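Long-range contacts in lactococcal phage P2 ORF15 (Lactococcus phage p2, PDB 2WZP), which probably serves as the distal tail (Dit) protein of the phage baseplate, joining the tail to the host-recognition apparatus: residues G63-N69 against T81-P87; Q130-D134 against T162-T166; V272-Y277 against Y297-I301. All coordinates share one frame; numbering follows the deposited sequence.

Interaction 1: residues G63-N69 against T81-P87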
loop_
_atom_site.group_PDB
_atom_site.type_symbol
_atom_site.label_atom_id
_atom_site.label_comp_id
_atom_site.label_asym_id
_atom_site.label_seq_id
_atom_site.Cartn_x
_atom_site.Cartn_y
_atom_site.Cartn_z
ATOM N N GLY M 63 -2.367 23.972 16.137
ATOM C CA GLY M 63 -1.535 23.687 17.295
ATOM C C GLY M 63 -0.171 24.325 17.183
ATOM O O GLY M 63 0.010 25.289 16.435
ATOM N N LEU M 64 0.792 23.820 17.959
ATOM C CA LEU M 64 2.157 24.359 17.992
ATOM C C LEU M 64 3.159 23.315 18.416
ATOM O O LEU M 64 2.782 22.217 18.873
ATOM C CB LEU M 64 2.273 25.613 18.932
ATOM C CG LEU M 64 1.784 25.547 20.380
ATOM C CD1 LEU M 64 2.676 24.681 21.221
ATOM C CD2 LEU M 64 1.867 26.895 20.994
ATOM N N GLN M 65 4.441 23.696 18.321
ATOM C CA GLN M 65 5.563 22.870 18.740
ATOM C C GLN M 65 6.387 23.695 19.697
ATOM O O GLN M 65 6.375 24.925 19.633
ATOM C CB GLN M 65 6.448 22.406 17.562
ATOM C CG GLN M 65 5.777 21.459 16.582
ATOM C CD GLN M 65 5.162 22.218 15.430
ATOM O OE1 GLN M 65 5.852 22.921 14.663
ATOM N NE2 GLN M 65 3.846 22.082 15.276
ATOM N N SER M 66 7.107 23.006 20.580
ATOM C CA SER M 66 7.985 23.622 21.540
ATOM C C SER M 66 9.268 22.809 21.696
ATOM O O SER M 66 9.278 21.589 21.511
ATOM C CB SER M 66 7.277 23.775 22.873
ATOM O OG SER M 66 8.004 24.673 23.692
ATOM N N THR M 67 10.358 23.495 21.996
ATOM C CA THR M 67 11.632 22.853 22.298
ATOM C C THR M 67 12.222 23.494 23.511
ATOM O O THR M 67 12.082 24.708 23.691
ATOM C CB THR M 67 12.601 22.855 21.123
ATOM O OG1 THR M 67 13.654 21.931 21.447
ATOM C CG2 THR M 67 13.196 24.245 20.821
ATOM N N ASN M 68 12.872 22.691 24.351
ATOM C CA ASN M 68 13.567 23.229 25.521
ATOM C C ASN M 68 15.036 22.884 25.427
ATOM O O ASN M 68 15.759 23.025 26.421
ATOM C CB ASN M 68 12.964 22.723 26.824
ATOM C CG ASN M 68 11.683 23.402 27.153
ATOM O OD1 ASN M 68 11.659 24.332 27.965
ATOM N ND2 ASN M 68 10.595 22.945 26.529
ATOM N N ASN M 69 15.465 22.402 24.234
ATOM C CA ASN M 69 16.848 22.021 23.929
ATOM C C ASN M 69 17.406 21.122 25.026
ATOM O O ASN M 69 18.499 21.376 25.556
ATOM C CB ASN M 69 17.742 23.270 23.746
ATOM C CG ASN M 69 17.352 24.112 22.573
ATOM O OD1 ASN M 69 17.557 23.717 21.424
ATOM N ND2 ASN M 69 16.692 25.241 22.840
ATOM N N THR M 81 17.195 26.646 26.317
ATOM C CA THR M 81 16.220 27.694 26.069
ATOM C C THR M 81 14.950 27.111 25.485
ATOM O O THR M 81 14.996 26.229 24.626
ATOM C CB THR M 81 16.793 28.964 25.336
ATOM O OG1 THR M 81 16.435 28.977 23.952
ATOM C CG2 THR M 81 18.272 29.133 25.487
ATOM N N ARG M 82 13.820 27.613 25.973
ATOM C CA ARG M 82 12.500 27.241 25.511
ATOM C C ARG M 82 12.127 28.124 24.316
ATOM O O ARG M 82 12.370 29.336 24.316
ATOM C CB ARG M 82 11.519 27.289 26.679
ATOM C CG ARG M 82 10.177 27.886 26.389
ATOM C CD ARG M 82 9.058 26.894 26.322
ATOM N NE ARG M 82 7.848 27.655 26.055
ATOM C CZ ARG M 82 6.892 27.898 26.947
ATOM N NH1 ARG M 82 5.850 28.656 26.620
ATOM N NH2 ARG M 82 6.957 27.368 28.169
ATOM N N SER M 83 11.607 27.487 23.268
ATOM C CA SER M 83 11.253 28.135 22.015
ATOM C C SER M 83 9.985 27.520 21.457
ATOM O O SER M 83 9.844 26.304 21.470
ATOM C CB SER M 83 12.391 27.942 21.016
ATOM O OG SER M 83 12.258 28.786 19.891
ATOM N N ILE M 84 9.059 28.354 20.987
ATOM C CA ILE M 84 7.809 27.941 20.361
ATOM C C ILE M 84 7.955 28.103 18.854
ATOM O O ILE M 84 8.596 29.043 18.382
ATOM C CB ILE M 84 6.578 28.712 20.967
ATOM C CG1 ILE M 84 5.828 27.832 21.937
ATOM C CG2 ILE M 84 5.586 29.306 19.947
ATOM C CD1 ILE M 84 6.258 27.979 23.259
ATOM N N THR M 85 7.378 27.175 18.108
ATOM C CA THR M 85 7.336 27.194 16.654
ATOM C C THR M 85 5.859 27.071 16.277
ATOM O O THR M 85 5.169 26.149 16.717
ATOM C CB THR M 85 8.211 26.067 16.066
ATOM O OG1 THR M 85 9.580 26.388 16.259
ATOM C CG2 THR M 85 7.973 25.844 14.595
ATOM N N GLN M 86 5.379 28.010 15.484
ATOM C CA GLN M 86 4.003 27.982 15.008
ATOM C C GLN M 86 3.995 27.348 13.619
ATOM O O GLN M 86 4.670 27.856 12.718
ATOM C CB GLN M 86 3.399 29.400 14.990
ATOM C CG GLN M 86 3.237 30.013 16.396
ATOM C CD GLN M 86 2.098 29.419 17.160
ATOM O OE1 GLN M 86 1.495 28.421 16.764
ATOM N NE2 GLN M 86 1.766 30.025 18.282
ATOM N N PRO M 87 3.308 26.207 13.417
ATOM C CA PRO M 87 3.336 25.579 12.087
ATOM C C PRO M 87 2.529 26.349 11.059
ATOM O O PRO M 87 1.658 27.137 11.439
ATOM C CB PRO M 87 2.739 24.191 12.343
ATOM C CG PRO M 87 1.864 24.358 13.511
ATOM C CD PRO M 87 2.498 25.416 14.369
#
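Gln65 and Thr85 form a hydrogen-bonded pair in an antiparallel ladder between residues 63-69 and 81-87. Gln65 N gives a bond of 3.0 Å to Thr85 O, and Thr85 N returns one of 2.9 Å to Gln65 O. Thr67 and Ser83 form the second hydrogen-bonded pair. Ser66 and Ile84 face each other between them as a non-hydrogen-bonded pair.

The packed face carries Leu64, Ser66 and Ile84. Leu64 CD2 lies 4.2 Å from Ile84 CG1. Arg82 CB rests 3.2 Å from Asn68 OD1, and the two side chains run alongside each other. A second subunit packs here, its Leu115 on Leu64, Leu137 on Ser66 and Ala136 on Asn68. The face of Gln65, Thr67, Ser83 and Thr85 is more open to solvent, with Thr85 exposed. Gln65 turns at chi2 (93°), and its amide spans two partners: OE1 meets Thr85 CG2 and NE2 meets Pro87 CG at 3.5 Å. At the far end Asn69 and Thr81 are exposed, and Asn69 ND2 makes a weak bond to Thr81 O (2.7 Å).

Strands 71-73 and 76-78 lie in the excursion beyond this two-stranded ladder. Leu64 and Gln65 also pair with a strand of the second subunit, extending the sheet.

Interaction 2: residues Q130-D134 against T162-T166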
loop_
_atom_site.group_PDB
_atom_site.type_symbol
_atom_site.label_atom_id
_atom_site.label_comp_id
_atom_site.label_asym_id
_atom_site.label_seq_id
_atom_site.Cartn_x
_atom_site.Cartn_y
_atom_site.Cartn_z
ATOM N N GLN M 130 -12.593 35.472 19.779
ATOM C CA GLN M 130 -12.553 36.145 18.478
ATOM C C GLN M 130 -11.116 36.659 18.323
ATOM O O GLN M 130 -10.772 37.734 18.803
ATOM C CB GLN M 130 -13.561 37.265 18.401
ATOM C CG GLN M 130 -13.708 37.834 17.004
ATOM C CD GLN M 130 -14.731 38.929 16.954
ATOM O OE1 GLN M 130 -15.116 39.530 17.976
ATOM N NE2 GLN M 130 -15.198 39.207 15.757
ATOM N N VAL M 131 -10.262 35.824 17.732
ATOM C CA VAL M 131 -8.823 36.070 17.577
ATOM C C VAL M 131 -8.365 36.193 16.114
ATOM O O VAL M 131 -9.135 35.910 15.193
ATOM C CB VAL M 131 -7.956 35.088 18.393
ATOM C CG1 VAL M 131 -8.354 35.099 19.879
ATOM C CG2 VAL M 131 -8.050 33.691 17.809
ATOM N N TYR M 132 -7.122 36.689 15.914
ATOM C CA TYR M 132 -6.586 36.950 14.596
ATOM C C TYR M 132 -5.202 36.373 14.409
ATOM O O TYR M 132 -4.467 36.175 15.377
ATOM C CB TYR M 132 -6.566 38.462 14.349
ATOM C CG TYR M 132 -7.923 39.105 14.531
ATOM C CD1 TYR M 132 -8.811 39.216 13.466
ATOM C CD2 TYR M 132 -8.324 39.604 15.776
ATOM C CE1 TYR M 132 -10.066 39.801 13.628
ATOM C CE2 TYR M 132 -9.595 40.150 15.958
ATOM C CZ TYR M 132 -10.460 40.255 14.876
ATOM O OH TYR M 132 -11.704 40.837 14.998
ATOM N N ALA M 133 -4.843 36.122 13.140
ATOM C CA ALA M 133 -3.521 35.654 12.761
ATOM C C ALA M 133 -3.110 36.383 11.513
ATOM O O ALA M 133 -3.847 36.339 10.535
ATOM C CB ALA M 133 -3.524 34.140 12.508
ATOM N N ASP M 134 -1.972 37.092 11.538
ATOM C CA ASP M 134 -1.408 37.739 10.339
ATOM C C ASP M 134 -0.647 36.652 9.615
ATOM O O ASP M 134 0.234 36.007 10.203
ATOM C CB ASP M 134 -0.466 38.900 10.684
ATOM C CG ASP M 134 -1.148 40.058 11.353
ATOM O OD1 ASP M 134 -2.411 40.159 11.241
ATOM O OD2 ASP M 134 -0.433 40.897 11.950
ATOM N N THR M 162 2.021 36.376 12.874
ATOM C CA THR M 162 1.555 36.656 14.232
ATOM C C THR M 162 0.386 35.764 14.510
ATOM O O THR M 162 -0.677 36.009 14.000
ATOM C CB THR M 162 1.254 38.152 14.338
ATOM O OG1 THR M 162 2.483 38.861 14.199
ATOM C CG2 THR M 162 0.698 38.516 15.647
ATOM N N LYS M 163 0.596 34.679 15.239
ATOM C CA LYS M 163 -0.500 33.765 15.476
ATOM C C LYS M 163 -1.138 33.863 16.829
ATOM O O LYS M 163 -0.548 33.559 17.845
ATOM C CB LYS M 163 -0.131 32.327 15.172
ATOM C CG LYS M 163 -1.308 31.431 15.121
ATOM C CD LYS M 163 -0.857 30.047 14.971
ATOM C CE LYS M 163 -1.787 29.095 15.593
ATOM N NZ LYS M 163 -1.059 27.871 15.889
ATOM N N TRP M 164 -2.389 34.290 16.743
ATOM C CA TRP M 164 -3.337 34.552 17.795
ATOM C C TRP M 164 -3.071 35.859 18.531
ATOM O O TRP M 164 -2.160 35.994 19.303
ATOM C CB TRP M 164 -3.540 33.359 18.696
ATOM C CG TRP M 164 -3.979 32.106 17.995
ATOM C CD1 TRP M 164 -3.762 30.853 18.411
ATOM C CD2 TRP M 164 -4.674 31.994 16.757
ATOM N NE1 TRP M 164 -4.277 29.964 17.539
ATOM C CE2 TRP M 164 -4.846 30.642 16.506
ATOM C CE3 TRP M 164 -5.164 32.908 15.835
ATOM C CZ2 TRP M 164 -5.483 30.175 15.381
ATOM C CZ3 TRP M 164 -5.795 32.444 14.730
ATOM C CH2 TRP M 164 -5.947 31.093 14.505
ATOM N N TYR M 165 -3.841 36.863 18.144
ATOM C CA TYR M 165 -3.795 38.166 18.749
ATOM C C TYR M 165 -5.180 38.772 18.748
ATOM O O TYR M 165 -6.088 38.283 18.075
ATOM C CB TYR M 165 -2.757 39.083 18.058
ATOM C CG TYR M 165 -3.137 39.645 16.704
ATOM C CD1 TYR M 165 -3.873 40.825 16.596
ATOM C CD2 TYR M 165 -2.728 39.022 15.534
ATOM C CE1 TYR M 165 -4.200 41.357 15.355
ATOM C CE2 TYR M 165 -3.053 39.541 14.287
ATOM C CZ TYR M 165 -3.774 40.717 14.198
ATOM O OH TYR M 165 -4.107 41.207 12.954
ATOM N N THR M 166 -5.324 39.824 19.541
ATOM C CA THR M 166 -6.470 40.697 19.683
ATOM C C THR M 166 -5.872 42.054 19.909
ATOM O O THR M 166 -4.694 42.161 20.287
ATOM C CB THR M 166 -7.413 40.317 20.853
ATOM O OG1 THR M 166 -6.714 40.346 22.086
ATOM C CG2 THR M 166 -8.098 38.989 20.662
#
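Tyr132 CB lies over the Tyr165 ring, and Tyr132 O faces a bulge in residues 162-166. Backbone bonds set the frame. Tyr132 N donates to Tyr165 O at 2.9 Å. Tyr132 O takes two donors: Tyr165 N at 2.9 Å and, weakly, Trp164 N. This is a G1 beta bulge, with Trp164 at a positive phi. The register shifts by one residue here. Ala133 then faces Lys163, and Asp134 pairs with Thr162 through bonds in both directions.

Aromatic and apolar contacts lie on both faces of the ladder. Tyr132 CB sits over one face of the Tyr165 ring, 3.7 Å from its centroid, as a CH-pi contact. The two rings meet obliquely, with planes at 37°. The Trp164 indole lies between two aliphatic groups. Lys163 CG is over the centre of one face, and Val131 CG2 is near the rim of the opposite face. Ala133 CB comes 3.6 Å from Trp164 CZ3.

The polar contact is made by Tyr165 OH, which donates to Asp134 OD1 at 2.6 Å. It arrives on the syn side, 25° out of the carboxylate plane. The Tyr165 ring swings between its own backbone N and carbonyl carbon (chi1 75°), which carries the hydroxyl across to the acid. Asp134 is held further by Thr121 at OD1 and by a salt bridge from Lys320 at OD2. Lys320 also makes a cation-pi contact with Tyr165. Its salt bridge would probably favour the carboxylate form of Asp134.

Strand 130-140 has strand 120-125 on its other edge. The chain of 153-163 turns a corner at the bulge and continues as strand 165-173, beside strand 312-322. The contact thus sits where the seven-stranded sheet gives way to the six-stranded one.

Interaction 3: residues V272-Y277 against Y297-I301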
loop_
_atom_site.group_PDB
_atom_site.type_symbol
_atom_site.label_atom_id
_atom_site.label_comp_id
_atom_site.label_asym_id
_atom_site.label_seq_id
_atom_site.Cartn_x
_atom_site.Cartn_y
_atom_site.Cartn_z
ATOM N N VAL M 272 7.842 44.312 14.645
ATOM C CA VAL M 272 9.094 44.070 13.920
ATOM C C VAL M 272 9.035 44.298 12.422
ATOM O O VAL M 272 10.050 44.629 11.820
ATOM C CB VAL M 272 9.807 42.735 14.285
ATOM C CG1 VAL M 272 10.267 42.762 15.732
ATOM C CG2 VAL M 272 8.954 41.491 13.975
ATOM N N ASN M 273 7.846 44.120 11.829
ATOM C CA ASN M 273 7.611 44.232 10.388
ATOM C C ASN M 273 7.042 45.598 9.945
ATOM O O ASN M 273 6.912 45.877 8.754
ATOM C CB ASN M 273 6.772 43.063 9.908
ATOM C CG ASN M 273 7.378 41.735 10.289
ATOM O OD1 ASN M 273 8.514 41.389 9.915
ATOM N ND2 ASN M 273 6.642 40.967 11.066
ATOM N N ASP M 274 6.679 46.443 10.893
ATOM C CA ASP M 274 6.221 47.795 10.593
ATOM C C ASP M 274 6.631 48.722 11.719
ATOM O O ASP M 274 5.821 49.447 12.278
ATOM C CB ASP M 274 4.709 47.842 10.294
ATOM C CG ASP M 274 4.155 49.185 9.864
ATOM O OD1 ASP M 274 4.743 49.811 8.946
ATOM O OD2 ASP M 274 3.147 49.605 10.433
ATOM N N GLU M 275 7.919 48.686 12.047
ATOM C CA GLU M 275 8.552 49.421 13.145
ATOM C C GLU M 275 8.686 50.885 12.757
ATOM O O GLU M 275 9.278 51.188 11.725
ATOM C CB GLU M 275 9.911 48.762 13.495
ATOM C CG GLU M 275 10.518 49.223 14.803
ATOM C CD GLU M 275 11.806 48.552 15.230
ATOM O OE1 GLU M 275 12.187 48.735 16.409
ATOM O OE2 GLU M 275 12.440 47.862 14.401
ATOM N N THR M 276 8.099 51.784 13.561
ATOM C CA THR M 276 8.002 53.230 13.320
ATOM C C THR M 276 8.241 54.031 14.604
ATOM O O THR M 276 7.683 53.694 15.651
ATOM C CB THR M 276 6.573 53.561 12.818
ATOM O OG1 THR M 276 6.219 52.724 11.723
ATOM C CG2 THR M 276 6.407 54.988 12.433
ATOM N N TYR M 277 9.044 55.117 14.500
ATOM C CA TYR M 277 9.275 56.103 15.558
ATOM C C TYR M 277 9.239 57.466 14.836
ATOM O O TYR M 277 10.249 57.927 14.297
ATOM C CB TYR M 277 10.592 55.845 16.318
ATOM C CG TYR M 277 10.714 54.419 16.803
ATOM C CD1 TYR M 277 10.055 53.994 17.952
ATOM C CD2 TYR M 277 11.452 53.482 16.088
ATOM C CE1 TYR M 277 10.130 52.669 18.381
ATOM C CE2 TYR M 277 11.563 52.164 16.526
ATOM C CZ TYR M 277 10.883 51.755 17.660
ATOM O OH TYR M 277 10.968 50.442 18.062
ATOM N N TYR M 297 16.916 51.948 25.313
ATOM C CA TYR M 297 16.118 50.986 24.557
ATOM C C TYR M 297 16.895 49.679 24.564
ATOM O O TYR M 297 17.571 49.367 23.588
ATOM C CB TYR M 297 15.910 51.480 23.119
ATOM C CG TYR M 297 14.742 50.857 22.392
ATOM C CD1 TYR M 297 13.922 49.925 23.014
ATOM C CD2 TYR M 297 14.417 51.245 21.103
ATOM C CE1 TYR M 297 12.819 49.383 22.365
ATOM C CE2 TYR M 297 13.303 50.726 20.450
ATOM C CZ TYR M 297 12.510 49.788 21.083
ATOM O OH TYR M 297 11.426 49.249 20.435
ATOM N N ARG M 298 16.856 48.958 25.695
ATOM C CA ARG M 298 17.594 47.720 25.878
ATOM C C ARG M 298 16.935 46.601 25.085
ATOM O O ARG M 298 17.620 45.839 24.407
ATOM C CB ARG M 298 17.723 47.374 27.389
ATOM C CG ARG M 298 18.031 45.871 27.720
ATOM C CD ARG M 298 19.459 45.430 27.355
ATOM N NE ARG M 298 19.715 43.977 27.363
ATOM C CZ ARG M 298 19.506 43.148 26.335
ATOM N NH1 ARG M 298 18.949 43.593 25.211
ATOM N NH2 ARG M 298 19.820 41.864 26.435
ATOM N N THR M 299 15.602 46.526 25.148
ATOM C CA THR M 299 14.812 45.464 24.519
ATOM C C THR M 299 13.413 45.928 24.109
ATOM O O THR M 299 12.939 46.963 24.581
ATOM C CB THR M 299 14.727 44.263 25.485
ATOM O OG1 THR M 299 14.073 43.198 24.807
ATOM C CG2 THR M 299 13.945 44.588 26.798
ATOM N N ARG M 300 12.744 45.126 23.273
ATOM C CA ARG M 300 11.372 45.336 22.793
ATOM C C ARG M 300 10.484 44.339 23.547
ATOM O O ARG M 300 9.263 44.414 23.428
ATOM C CB ARG M 300 11.269 45.030 21.275
ATOM C CG ARG M 300 11.525 46.197 20.295
ATOM C CD ARG M 300 11.293 45.845 18.788
ATOM N NE ARG M 300 12.280 44.864 18.327
ATOM C CZ ARG M 300 12.141 43.543 18.450
ATOM N NH1 ARG M 300 11.018 43.026 18.936
ATOM N NH2 ARG M 300 13.123 42.729 18.077
ATOM N N ILE M 301 11.097 43.380 24.281
ATOM C CA ILE M 301 10.409 42.325 25.025
ATOM C C ILE M 301 9.834 42.915 26.323
ATOM O O ILE M 301 10.563 43.176 27.294
ATOM C CB ILE M 301 11.300 41.053 25.291
ATOM C CG1 ILE M 301 12.074 40.510 24.063
ATOM C CG2 ILE M 301 10.515 39.949 25.978
ATOM C CD1 ILE M 301 11.312 40.463 22.638
#
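The rings of Tyr277 and Tyr297 meet at their hydroxyl ends, nearly perpendicular, with planes 85° apart. Each takes the other's oxygen at its edge, near the ring plane. The closest ring carbons are Tyr277 CZ and Tyr297 CE2, 3.8 Å apart. Glu275 OE1 also lies in the plane at the edge of the Tyr277 ring. A basic side chain of another protein makes a cation-pi contact with Tyr297. The third flat group is the guanidinium of Arg300. Val272 CG1 covers one of its faces, 3.3 Å above the plane and displaced toward the rim.

The hydroxyls form a short hydrogen-bond chain. Tyr297 OH donates to Tyr277 OH at 2.7 Å. Tyr277 OH donates in turn to Glu275 OE1, also at 2.7 Å, using the anti lone pair of that oxygen. Glu275 is extended, with CG anti to its backbone N (chi1 -167°), and this stretches the carboxylate out to the tyrosine. Arg300 folds at chi3 (-66°), which lays its guanidinium against Val272. Its NE stays 4.3 Å from Glu275 OE1, too far for a salt bridge. Within 297-301, Thr299 OG1 accepts from Ile301 N in an ST turn.

Both tyrosines pack on strand 251-257: Tyr277 touches Ile255 and Phe257, and Tyr297 touches Thr253 and Ile255. Another protein's chain supplies an acidic side chain to Arg300 NH2 and a basic one to Glu275 OE2.

The chemistry is therefore mostly polar. The two segments bury little of each other, although both tyrosines are buried. The pairing of Glu275 OE2, with Arg300 nearby, would probably keep Glu275 charged and a good acceptor at the end of this chain. The tyrosine pair joins the two segments, while Glu275 and Arg300 have their salt-bridge partners in another protein.

From the N terminus, interaction 1 comes first: it closes the excursion that carries strands 71-73 and 76-78. Interaction 2 follows, closing the loop of residues 135-161. Interaction 3 comes last, closing 278-296 in the C-terminal part. The three are in series, and none encloses or crosses another. Interactions 1 and 2 touch directly: Lys163 NZ of interaction 2 lies 2.8 Å from Gln86 OE1 of interaction 1, a probable hydrogen bond. Interaction 3 stays apart, its nearest atoms about 6 Å from interaction 2, yet both reach the six-stranded sheet. Interactions 1 and 3 both meet a third subunit. Interactions 1 and 2 tie the ladder to the sheet junction. Interaction 3 joins a strand start to a loop.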